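Local atomic coordinates of AAA ATPase, central region (Enterococcus faecium, PDB entry 2QW6), a protein that is probably an ATP-hydrolysing AAA+ enzyme of the MgsA family, represented here by its all-helical C-terminal domain, which follows the nucleotide-binding region. Residues D16-F21 / A38-A43; A32-L37 / D93-L98. All coordinates share one frame; numbering follows the deposited sequence.

Contact 1: residues D16-F21 / A38-A43; sequences DVISAF and ARLVEA
L40 reaches from helix 30-43 into the groove formed by V17, I18 and F21 of helix 17-26, and its two methyls divide the work. L40 CD2 meets V17 tip to tip, 3.5 Å from V17 CG2. The other methyl is shared: L40 CD1 lies 3.8 Å from I18 CD1, the two side chains crossing at about a right angle, and it also sits over one face of the F21 ring. This CH-pi contact is offset toward the rim, with L40 CD1 4.1 Å from the centroid of the F21 ring. The chi1 of F21 (175°) swings the ring beside its own carbonyl carbon, and chi2 (66°) turns the face to L40. A branched leucine suits the place, since one stem supplies methyls to three partners. At the margin, the guanidinium of R39 lays a face against V17 CG1, a loose contact of 4.3 Å measured from R39 NH2, while R39 NH1 is hydrogen-bonded to H35 NE2, one turn earlier. D16 is the N-cap of helix 17-26: D16 OD1 accepts from S19 N, which approaches end-on to the C-O bond at 2.8 Å, and from S19 OG on the syn side. I49 of helix 46-59 also touches L40. Here two helices run roughly antiparallel, 145° between their short axes, as neighbours in a helical hairpin within an all-helical bundle.

Contact 2: residues A32-L37 / D93-L98; sequences AALHYL and DVVVDL
L37 carries its CG anti to the backbone N (chi1 175°), whereas L34, three residues, a little under one turn, earlier, has its CG anti to the carbonyl carbon; these different torsions bring both leucines onto the same methyl of V95. V95 itself, as modelled, has a chi1 of 32°, near neither staggered position, with CG2 roughly anti to the backbone N. L37 CD2 stands 3.6 Å from V95 CG1, and L34 CD2 comes within 3.7 Å of that same V95 CG1, each leucine running slantwise to the valine. The second branch of V95 takes another partner: CG2 points at the small side chain of A33, with A33 CB 3.3 Å from V95 CG2, a distance short for two methyls and, beside the unusual valine torsion, doubtful in its exact value. Alanine suits this position because a small residue fits where the backbones are nearest, the CA atoms of A33 and V95 being 6.8 Å apart. A beta-branched valine fits opposite, since its two methyls spread from CB and serve separate partners without a long stem. V96 adds a looser contact at the margin, V96 CG2 lying 4.2 Å from L34 CD1. With 154° between their directions, the helices run nearly antiparallel. Neighbouring residues extend the same seam: A33 also touches C99, and L37 touches L91 and A92, all on helix 88-100. On another side of helix 88-100, D97 forms a salt bridge with R71, and D93 packs on Y58 of a second subunit. Every side chain that meets across the seam is aliphatic, and the two segments share no hydrogen bond. Cohesion between them therefore rests on dispersion and the exclusion of water, with shape complementarity, not polar bonding, setting how the helices fit.

From the N terminus, the chain lays down 16-21, then 32-37, then 38-43, and reaches 93-98 near its end. Contact 1 closes a short loop of 16 residues, joining helix 17-26 to helix 30-43. Contact 2 closes a long one of 55 residues that takes in helices 46-59 and 66-82 and ends on helix 88-100. Because 32-37 lies inside the first loop and 93-98 beyond it, the two closures cross. Helix 30-43 is common to both, and the contact centres lie 10 Å apart. F21 CD1 against Y36 CB and V17 against the Y36 ring add further joints between the first two helices, while contact 2 ties in the last.

Contact 1: residues D16-F21 / A38-A43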
# COMPACT_ATOMS: atom_id res chain seq x y z
N ASP D 16 -7.77 -30.15 -5.08
CA ASP D 16 -8.76 -29.15 -5.44
C ASP D 16 -8.06 -28.14 -6.34
O ASP D 16 -6.84 -28.11 -6.41
CB ASP D 16 -9.38 -28.47 -4.20
CG ASP D 16 -8.33 -27.95 -3.21
OD1 ASP D 16 -7.61 -26.97 -3.50
OD2 ASP D 16 -8.22 -28.54 -2.12
N VAL D 17 -8.81 -27.31 -7.04
CA VAL D 17 -8.16 -26.35 -7.94
C VAL D 17 -7.31 -25.26 -7.25
O VAL D 17 -6.20 -25.01 -7.71
CB VAL D 17 -9.08 -25.86 -9.12
CG1 VAL D 17 -10.50 -26.33 -8.97
CG2 VAL D 17 -8.99 -24.37 -9.36
N ILE D 18 -7.77 -24.71 -6.12
CA ILE D 18 -7.05 -23.64 -5.42
C ILE D 18 -5.65 -24.12 -4.91
O ILE D 18 -4.66 -23.38 -4.99
CB ILE D 18 -7.94 -22.91 -4.31
CG1 ILE D 18 -7.28 -21.63 -3.81
CG2 ILE D 18 -8.22 -23.78 -3.09
CD1 ILE D 18 -7.62 -20.38 -4.64
N SER D 19 -5.55 -25.36 -4.45
CA SER D 19 -4.21 -25.89 -4.14
C SER D 19 -3.36 -26.13 -5.38
O SER D 19 -2.15 -25.90 -5.35
CB SER D 19 -4.30 -27.17 -3.34
OG SER D 19 -5.13 -26.94 -2.21
N ALA D 20 -3.98 -26.57 -6.48
CA ALA D 20 -3.25 -26.84 -7.72
C ALA D 20 -2.77 -25.49 -8.29
O ALA D 20 -1.64 -25.37 -8.78
CB ALA D 20 -4.14 -27.58 -8.70
N PHE D 21 -3.64 -24.48 -8.20
CA PHE D 21 -3.29 -23.07 -8.51
C PHE D 21 -2.05 -22.62 -7.72
O PHE D 21 -1.07 -22.14 -8.30
CB PHE D 21 -4.51 -22.20 -8.18
CG PHE D 21 -4.29 -20.71 -8.32
CD1 PHE D 21 -4.03 -20.12 -9.55
CD2 PHE D 21 -4.43 -19.89 -7.21
CE1 PHE D 21 -3.89 -18.74 -9.67
CE2 PHE D 21 -4.30 -18.48 -7.32
CZ PHE D 21 -4.04 -17.91 -8.54
N ALA D 38 -8.53 -18.40 -14.19
CA ALA D 38 -9.72 -18.17 -15.00
C ALA D 38 -10.88 -19.01 -14.52
O ALA D 38 -12.01 -18.54 -14.45
CB ALA D 38 -9.43 -18.45 -16.46
N ARG D 39 -10.60 -20.25 -14.15
CA ARG D 39 -11.63 -21.12 -13.58
C ARG D 39 -12.11 -20.65 -12.21
O ARG D 39 -13.30 -20.82 -11.87
CB ARG D 39 -11.12 -22.58 -13.47
CG ARG D 39 -10.94 -23.22 -14.86
CD ARG D 39 -10.15 -24.51 -14.79
NE ARG D 39 -10.90 -25.53 -14.09
CZ ARG D 39 -10.38 -26.67 -13.63
NH1 ARG D 39 -9.09 -26.93 -13.80
NH2 ARG D 39 -11.17 -27.55 -13.00
N LEU D 40 -11.19 -20.10 -11.41
CA LEU D 40 -11.52 -19.66 -10.07
C LEU D 40 -12.34 -18.38 -10.12
O LEU D 40 -13.25 -18.17 -9.30
CB LEU D 40 -10.26 -19.46 -9.23
CG LEU D 40 -9.53 -20.76 -8.81
CD1 LEU D 40 -8.10 -20.48 -8.39
CD2 LEU D 40 -10.36 -21.57 -7.74
N VAL D 41 -11.97 -17.53 -11.07
CA VAL D 41 -12.66 -16.30 -11.39
C VAL D 41 -14.11 -16.61 -11.86
O VAL D 41 -15.07 -16.02 -11.35
CB VAL D 41 -11.84 -15.48 -12.43
CG1 VAL D 41 -12.71 -14.63 -13.25
CG2 VAL D 41 -10.76 -14.66 -11.72
N GLU D 42 -14.26 -17.55 -12.80
CA GLU D 42 -15.57 -18.00 -13.24
C GLU D 42 -16.41 -18.56 -12.07
O GLU D 42 -17.56 -18.17 -11.91
CB GLU D 42 -15.43 -19.01 -14.40
CG GLU D 42 -16.72 -19.77 -14.80
CD GLU D 42 -17.61 -18.99 -15.79
OE1 GLU D 42 -17.30 -17.81 -16.08
OE2 GLU D 42 -18.64 -19.58 -16.26
N ALA D 43 -15.86 -19.47 -11.27
CA ALA D 43 -16.57 -19.98 -10.10
C ALA D 43 -16.95 -18.85 -9.11
O ALA D 43 -18.05 -18.87 -8.55
CB ALA D 43 -15.76 -21.03 -9.43

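Contact 2: residues A32-L37 / D93-L98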
# COMPACT_ATOMS: atom_id res chain seq x y z
N ALA D 32 -0.28 -22.59 -16.53
CA ALA D 32 -1.11 -23.36 -15.60
C ALA D 32 -1.81 -22.46 -14.60
O ALA D 32 -2.97 -22.66 -14.32
CB ALA D 32 -0.30 -24.42 -14.86
N ALA D 33 -1.09 -21.48 -14.05
CA ALA D 33 -1.64 -20.62 -12.99
C ALA D 33 -2.78 -19.79 -13.54
O ALA D 33 -3.79 -19.67 -12.88
CB ALA D 33 -0.57 -19.73 -12.41
N LEU D 34 -2.62 -19.26 -14.75
CA LEU D 34 -3.67 -18.51 -15.43
C LEU D 34 -4.80 -19.40 -15.91
O LEU D 34 -5.93 -18.94 -15.95
CB LEU D 34 -3.13 -17.71 -16.61
CG LEU D 34 -2.12 -16.60 -16.31
CD1 LEU D 34 -1.45 -16.10 -17.63
CD2 LEU D 34 -2.81 -15.44 -15.55
N HIS D 35 -4.50 -20.64 -16.28
CA HIS D 35 -5.55 -21.64 -16.55
C HIS D 35 -6.48 -21.74 -15.35
O HIS D 35 -7.67 -21.60 -15.50
CB HIS D 35 -4.97 -23.03 -16.87
CG HIS D 35 -5.98 -24.14 -16.79
ND1 HIS D 35 -6.90 -24.39 -17.79
CD2 HIS D 35 -6.23 -25.05 -15.82
CE1 HIS D 35 -7.68 -25.40 -17.44
NE2 HIS D 35 -7.28 -25.83 -16.26
N TYR D 36 -5.89 -21.96 -14.17
CA TYR D 36 -6.60 -22.12 -12.91
C TYR D 36 -7.30 -20.86 -12.43
O TYR D 36 -8.45 -20.93 -11.97
CB TYR D 36 -5.64 -22.60 -11.81
CG TYR D 36 -5.26 -24.07 -11.92
CD1 TYR D 36 -6.24 -25.06 -11.83
CD2 TYR D 36 -3.92 -24.46 -12.09
CE1 TYR D 36 -5.91 -26.41 -11.92
CE2 TYR D 36 -3.57 -25.84 -12.17
CZ TYR D 36 -4.57 -26.78 -12.10
OH TYR D 36 -4.27 -28.11 -12.16
N LEU D 37 -6.62 -19.72 -12.53
CA LEU D 37 -7.22 -18.45 -12.12
C LEU D 37 -8.53 -18.22 -12.87
O LEU D 37 -9.54 -17.92 -12.23
CB LEU D 37 -6.26 -17.26 -12.36
CG LEU D 37 -6.85 -15.87 -12.08
CD1 LEU D 37 -7.05 -15.64 -10.58
CD2 LEU D 37 -5.93 -14.82 -12.66
N ASP D 93 -2.48 -10.02 -13.21
CA ASP D 93 -1.18 -9.37 -13.19
C ASP D 93 -0.34 -9.95 -12.10
O ASP D 93 0.85 -10.18 -12.31
CB ASP D 93 -1.21 -7.84 -13.05
CG ASP D 93 0.23 -7.25 -13.03
OD1 ASP D 93 1.06 -7.71 -13.86
OD2 ASP D 93 0.56 -6.37 -12.19
N VAL D 94 -0.94 -10.19 -10.94
CA VAL D 94 -0.16 -10.65 -9.79
C VAL D 94 0.25 -12.10 -9.90
O VAL D 94 1.38 -12.43 -9.56
CB VAL D 94 -0.86 -10.40 -8.44
CG1 VAL D 94 0.08 -10.75 -7.28
CG2 VAL D 94 -1.17 -8.98 -8.33
N VAL D 95 -0.66 -12.96 -10.37
CA VAL D 95 -0.27 -14.35 -10.60
C VAL D 95 0.96 -14.37 -11.49
O VAL D 95 1.91 -15.08 -11.19
CB VAL D 95 -1.41 -15.29 -11.11
CG1 VAL D 95 -2.38 -14.60 -11.94
CG2 VAL D 95 -0.83 -16.43 -11.91
N VAL D 96 0.99 -13.54 -12.54
CA VAL D 96 2.18 -13.50 -13.41
C VAL D 96 3.39 -13.00 -12.63
O VAL D 96 4.46 -13.61 -12.65
CB VAL D 96 2.00 -12.67 -14.71
CG1 VAL D 96 3.34 -12.53 -15.43
CG2 VAL D 96 0.97 -13.29 -15.61
N ASP D 97 3.21 -11.88 -11.94
CA ASP D 97 4.29 -11.29 -11.14
C ASP D 97 4.88 -12.33 -10.19
O ASP D 97 6.09 -12.49 -10.13
CB ASP D 97 3.77 -10.04 -10.41
CG ASP D 97 4.84 -9.34 -9.53
OD1 ASP D 97 6.07 -9.49 -9.78
OD2 ASP D 97 4.41 -8.61 -8.58
N LEU D 98 4.02 -13.09 -9.51
CA LEU D 98 4.48 -14.09 -8.57
C LEU D 98 5.13 -15.29 -9.24
O LEU D 98 6.05 -15.91 -8.67
CB LEU D 98 3.34 -14.55 -7.65
CG LEU D 98 2.65 -13.59 -6.65
CD1 LEU D 98 1.54 -14.30 -5.93
CD2 LEU D 98 3.61 -12.99 -5.63